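Local atomic coordinates of DisA protein (Sorangium cellulosum, PDB entry 6CCA), a protein that acts as a carbon methyltransferase of the disorazol polyketide assembly line, where it probably installs a gem-dimethyl group. Residues L378-L390 with I401-S413. Numbering follows the deposited sequence.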
loop_
_atom_site.group_PDB
_atom_site.type_symbol
_atom_site.label_atom_id
_atom_site.label_comp_id
_atom_site.label_asym_id
_atom_site.label_seq_id
_atom_site.Cartn_x
_atom_site.Cartn_y
_atom_site.Cartn_z
ATOM N N LEU A 378 9.268 -14.447 1.091
ATOM C CA LEU A 378 10.366 -13.556 0.802
ATOM C C LEU A 378 11.145 -13.043 2.048
ATOM O O LEU A 378 12.404 -12.950 1.998
ATOM C CB LEU A 378 9.905 -12.338 -0.019
ATOM C CG LEU A 378 10.947 -11.303 -0.475
ATOM C CD1 LEU A 378 11.985 -11.869 -1.409
ATOM C CD2 LEU A 378 10.313 -10.072 -1.107
ATOM N N LEU A 379 10.426 -12.669 3.092
ATOM C CA LEU A 379 11.071 -12.085 4.263
ATOM C C LEU A 379 11.936 -13.226 4.877
ATOM O O LEU A 379 13.056 -12.952 5.365
ATOM C CB LEU A 379 10.041 -11.650 5.269
ATOM C CG LEU A 379 9.351 -10.347 4.819
ATOM C CD1 LEU A 379 8.052 -10.131 5.512
ATOM C CD2 LEU A 379 10.292 -9.122 5.057
ATOM N N GLU A 380 11.352 -14.431 4.938
ATOM C CA GLU A 380 12.182 -15.622 5.399
ATOM C C GLU A 380 13.447 -15.823 4.605
ATOM O O GLU A 380 14.538 -16.011 5.194
ATOM C CB GLU A 380 11.324 -16.891 5.410
ATOM C CG GLU A 380 10.360 -16.878 6.551
ATOM C CD GLU A 380 9.296 -17.971 6.496
ATOM O OE1 GLU A 380 9.228 -18.637 5.470
ATOM O OE2 GLU A 380 8.542 -18.134 7.482
ATOM N N GLU A 381 13.370 -15.765 3.282
ATOM C CA GLU A 381 14.558 -15.888 2.461
ATOM C C GLU A 381 15.568 -14.840 2.727
ATOM O O GLU A 381 16.747 -15.070 2.533
ATOM C CB GLU A 381 14.244 -15.825 0.969
ATOM C CG GLU A 381 13.565 -17.059 0.461
ATOM C CD GLU A 381 12.959 -16.870 -0.916
ATOM O OE1 GLU A 381 13.415 -16.037 -1.717
ATOM O OE2 GLU A 381 12.016 -17.587 -1.183
ATOM N N GLU A 382 15.125 -13.636 3.079
ATOM C CA GLU A 382 16.023 -12.531 3.360
ATOM C C GLU A 382 16.519 -12.513 4.788
ATOM O O GLU A 382 17.160 -11.548 5.231
ATOM C CB GLU A 382 15.338 -11.186 2.968
ATOM C CG GLU A 382 15.152 -11.032 1.440
ATOM C CD GLU A 382 16.459 -11.204 0.654
ATOM O OE1 GLU A 382 17.425 -10.487 0.955
ATOM O OE2 GLU A 382 16.466 -12.068 -0.253
ATOM N N GLY A 383 16.181 -13.552 5.545
ATOM C CA GLY A 383 16.707 -13.705 6.893
ATOM C C GLY A 383 15.946 -13.044 8.024
ATOM O O GLY A 383 16.532 -12.731 9.052
ATOM N N PHE A 384 14.633 -12.834 7.851
ATOM C CA PHE A 384 13.822 -12.546 8.971
ATOM C C PHE A 384 13.269 -13.855 9.510
ATOM O O PHE A 384 13.133 -14.791 8.713
ATOM C CB PHE A 384 12.642 -11.603 8.557
ATOM C CG PHE A 384 13.079 -10.224 8.173
ATOM C CD1 PHE A 384 13.505 -9.940 6.876
ATOM C CD2 PHE A 384 13.023 -9.153 9.083
ATOM C CE1 PHE A 384 13.909 -8.642 6.495
ATOM C CE2 PHE A 384 13.415 -7.855 8.704
ATOM C CZ PHE A 384 13.857 -7.599 7.395
ATOM N N ARG A 385 12.894 -13.874 10.781
ATOM C CA ARG A 385 12.247 -15.002 11.459
ATOM C C ARG A 385 10.927 -14.630 12.108
ATOM O O ARG A 385 10.611 -13.492 12.222
ATOM C CB ARG A 385 13.143 -15.540 12.575
ATOM C CG ARG A 385 14.593 -15.345 12.325
ATOM C CD ARG A 385 15.460 -15.896 13.393
ATOM N NE ARG A 385 15.517 -14.941 14.482
ATOM C CZ ARG A 385 16.611 -14.615 15.122
ATOM N NH1 ARG A 385 17.759 -15.120 14.756
ATOM N NH2 ARG A 385 16.525 -13.788 16.132
ATOM N N ARG A 386 10.185 -15.625 12.562
ATOM C CA ARG A 386 8.919 -15.422 13.217
ATOM C C ARG A 386 7.986 -14.608 12.333
ATOM O O ARG A 386 7.130 -13.961 12.815
ATOM C CB ARG A 386 9.115 -14.687 14.537
ATOM C CG ARG A 386 9.100 -15.512 15.784
ATOM C CD ARG A 386 10.503 -15.420 16.366
ATOM N NE ARG A 386 11.109 -16.671 16.269
ATOM C CZ ARG A 386 12.348 -16.991 16.567
ATOM N NH1 ARG A 386 13.262 -16.130 16.961
ATOM N NH2 ARG A 386 12.654 -18.229 16.428
ATOM N N VAL A 387 8.215 -14.679 11.044
ATOM C CA VAL A 387 7.446 -13.871 10.133
ATOM C C VAL A 387 5.963 -14.158 10.289
ATOM O O VAL A 387 5.547 -15.272 10.224
ATOM C CB VAL A 387 7.904 -13.993 8.693
ATOM C CG1 VAL A 387 7.113 -13.045 7.840
ATOM C CG2 VAL A 387 9.364 -13.678 8.564
ATOM N N ALA A 388 5.205 -13.115 10.567
ATOM C CA ALA A 388 3.792 -13.228 10.913
ATOM C C ALA A 388 2.875 -12.276 10.168
ATOM O O ALA A 388 2.616 -11.152 10.628
ATOM C CB ALA A 388 3.599 -13.104 12.410
ATOM N N PRO A 389 2.354 -12.714 9.011
ATOM C CA PRO A 389 1.229 -12.041 8.448
ATOM C C PRO A 389 0.083 -12.344 9.382
ATOM O O PRO A 389 -0.131 -13.543 9.759
ATOM C CB PRO A 389 1.045 -12.694 7.094
ATOM C CG PRO A 389 2.253 -13.501 6.849
ATOM C CD PRO A 389 2.794 -13.853 8.209
ATOM N N LEU A 390 -0.606 -11.329 9.834
ATOM C CA LEU A 390 -1.647 -11.552 10.847
ATOM C C LEU A 390 -2.826 -12.329 10.204
ATOM O O LEU A 390 -2.973 -12.333 8.983
ATOM C CB LEU A 390 -2.050 -10.271 11.501
ATOM C CG LEU A 390 -0.946 -9.635 12.337
ATOM C CD1 LEU A 390 -1.419 -8.323 12.876
ATOM C CD2 LEU A 390 -0.523 -10.599 13.460
ATOM N N ILE A 401 -7.345 -8.731 1.040
ATOM C CA ILE A 401 -7.070 -7.503 0.313
ATOM C C ILE A 401 -5.903 -6.716 0.904
ATOM O O ILE A 401 -5.205 -5.984 0.187
ATOM C CB ILE A 401 -8.342 -6.584 0.380
ATOM C CG1 ILE A 401 -9.396 -7.139 -0.551
ATOM C CG2 ILE A 401 -8.015 -5.141 -0.006
ATOM C CD1 ILE A 401 -10.712 -6.358 -0.452
ATOM N N GLN A 402 -5.701 -6.874 2.177
ATOM C CA GLN A 402 -4.740 -6.113 2.963
ATOM C C GLN A 402 -4.348 -6.904 4.198
ATOM O O GLN A 402 -5.116 -7.756 4.759
ATOM C CB GLN A 402 -5.384 -4.818 3.431
ATOM C CG GLN A 402 -4.521 -3.798 4.108
ATOM C CD GLN A 402 -5.183 -2.450 4.282
ATOM O OE1 GLN A 402 -6.330 -2.226 3.897
ATOM N NE2 GLN A 402 -4.475 -1.553 4.931
ATOM N N ASN A 403 -3.132 -6.653 4.640
ATOM C CA ASN A 403 -2.652 -7.259 5.893
ATOM C C ASN A 403 -1.570 -6.452 6.587
ATOM O O ASN A 403 -0.901 -5.597 5.924
ATOM C CB ASN A 403 -2.219 -8.712 5.649
ATOM C CG ASN A 403 -2.393 -9.579 6.912
ATOM O OD1 ASN A 403 -2.900 -9.115 7.944
ATOM N ND2 ASN A 403 -1.960 -10.836 6.819
ATOM N N VAL A 404 -1.440 -6.657 7.891
ATOM C CA VAL A 404 -0.235 -6.249 8.617
ATOM C C VAL A 404 0.671 -7.493 8.789
ATOM O O VAL A 404 0.205 -8.612 9.136
ATOM C CB VAL A 404 -0.582 -5.586 9.909
ATOM C CG1 VAL A 404 0.611 -5.513 10.852
ATOM C CG2 VAL A 404 -1.145 -4.196 9.651
ATOM N N ILE A 405 1.937 -7.307 8.505
ATOM C CA ILE A 405 2.962 -8.363 8.500
ATOM C C ILE A 405 4.089 -7.949 9.412
ATOM O O ILE A 405 4.603 -6.857 9.278
ATOM C CB ILE A 405 3.482 -8.702 7.099
ATOM C CG1 ILE A 405 2.298 -9.024 6.143
ATOM C CG2 ILE A 405 4.460 -9.884 7.170
ATOM C CD1 ILE A 405 2.215 -8.108 5.000
ATOM N N LEU A 406 4.405 -8.787 10.388
ATOM C CA LEU A 406 5.490 -8.563 11.362
ATOM C C LEU A 406 6.636 -9.527 11.082
ATOM O O LEU A 406 6.403 -10.676 10.709
ATOM C CB LEU A 406 5.011 -8.766 12.794
ATOM C CG LEU A 406 3.679 -8.066 13.154
ATOM C CD1 LEU A 406 3.212 -8.468 14.530
ATOM C CD2 LEU A 406 3.821 -6.603 13.098
ATOM N N ALA A 407 7.863 -9.056 11.210
ATOM C CA ALA A 407 9.019 -9.905 10.948
ATOM C C ALA A 407 10.195 -9.467 11.852
ATOM O O ALA A 407 10.348 -8.271 12.128
ATOM C CB ALA A 407 9.415 -9.739 9.530
ATOM N N GLU A 408 10.956 -10.449 12.330
ATOM C CA GLU A 408 12.070 -10.221 13.273
ATOM C C GLU A 408 13.375 -10.401 12.531
ATOM O O GLU A 408 13.646 -11.419 11.849
ATOM C CB GLU A 408 11.938 -11.220 14.420
ATOM C CG GLU A 408 13.058 -11.231 15.446
ATOM C CD GLU A 408 12.759 -12.272 16.512
ATOM O OE1 GLU A 408 13.281 -13.359 16.330
ATOM O OE2 GLU A 408 12.028 -11.969 17.510
ATOM N N SER A 409 14.222 -9.410 12.634
ATOM C CA SER A 409 15.468 -9.460 11.912
ATOM C C SER A 409 16.454 -10.354 12.656
ATOM O O SER A 409 16.555 -10.268 13.860
ATOM C CB SER A 409 16.115 -8.085 11.838
ATOM O OG SER A 409 17.313 -8.207 11.121
ATOM N N ASP A 410 17.196 -11.162 11.908
ATOM C CA ASP A 410 18.233 -11.998 12.487
ATOM C C ASP A 410 19.527 -11.213 12.692
ATOM O O ASP A 410 20.510 -11.757 13.194
ATOM C CB ASP A 410 18.495 -13.218 11.601
ATOM C CG ASP A 410 19.200 -12.859 10.308
ATOM O OD1 ASP A 410 19.311 -11.652 10.005
ATOM O OD2 ASP A 410 19.643 -13.783 9.595
ATOM N N GLY A 411 19.533 -9.937 12.308
ATOM C CA GLY A 411 20.745 -9.128 12.478
ATOM C C GLY A 411 21.837 -9.314 11.424
ATOM O O GLY A 411 22.932 -8.727 11.577
ATOM N N VAL A 412 21.545 -10.050 10.354
ATOM C CA VAL A 412 22.475 -10.183 9.186
ATOM C C VAL A 412 22.070 -9.375 7.942
ATOM O O VAL A 412 20.932 -9.409 7.530
ATOM C CB VAL A 412 22.627 -11.619 8.745
ATOM C CG1 VAL A 412 23.743 -11.701 7.695
ATOM C CG2 VAL A 412 22.901 -12.522 9.935
ATOM N N SER A 413 22.992 -8.596 7.391
ATOM C CA SER A 413 22.670 -7.649 6.316
ATOM C C SER A 413 23.780 -7.762 5.278
ATOM O O SER A 413 24.968 -7.690 5.673
ATOM C CB SER A 413 22.673 -6.186 6.839
ATOM O OG SER A 413 22.148 -5.333 5.838
#
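Glu408 pairs with Arg385 and Ala388 with Leu406 as antiparallel hydrogen-bonded pairs, and the register slips by one residue between them: a beta bulge, where the chain turns a corner at Arg386. In this class I (Rossmann-like) methyltransferase sheet, strand 402-409 is the antiparallel strand, inserted between strand 330-337 and the edge made by strands 384-385 and 387-389.

At the bulge both arginines converge on one carboxylate oxygen. Glu408 leaves its strand fully extended, CG anti to the backbone N (chi1 175°), and its OE1 takes Arg386 NH1 at 2.8 Å on the syn lone pair. Arg385 NH2 reaches the same OE1 at 3.3 Å, lying above the carboxylate plane while the oxygen stays in the guanidinium plane; the two flat groups stand nearly perpendicular. Two positive partners would be expected to favour a charged Glu408, whose OE2 accepts from Leu34 N at the start of helix 34-41.

On the opposite face, Ala407 CB packs against Phe384 CD2 at 3.7 Å and also touches Val387 CG2. Leu379 CD1 drops from helix 372-381 onto Ile405 CG2 at 4.0 Å. That helix stops in a Schellman motif with Gly383 as C-prime, its positive phi letting the chain swing straight into the strand. Across from Gly383, Asp410 N makes a weak bond to Gly383 O, and Asp410 OD1 accepts from Val412 N in an Asx turn and forms a salt bridge with Lys323 of helix 315-325.

The far end is closed by Asn403, whose amide also bonds Ser372 OG. Leu390 N donates to Val404 O at 2.9 Å, and Asn403 ND2 returns a 2.8 Å bond to Leu390 O, in the carbonyl plane and on a lone pair.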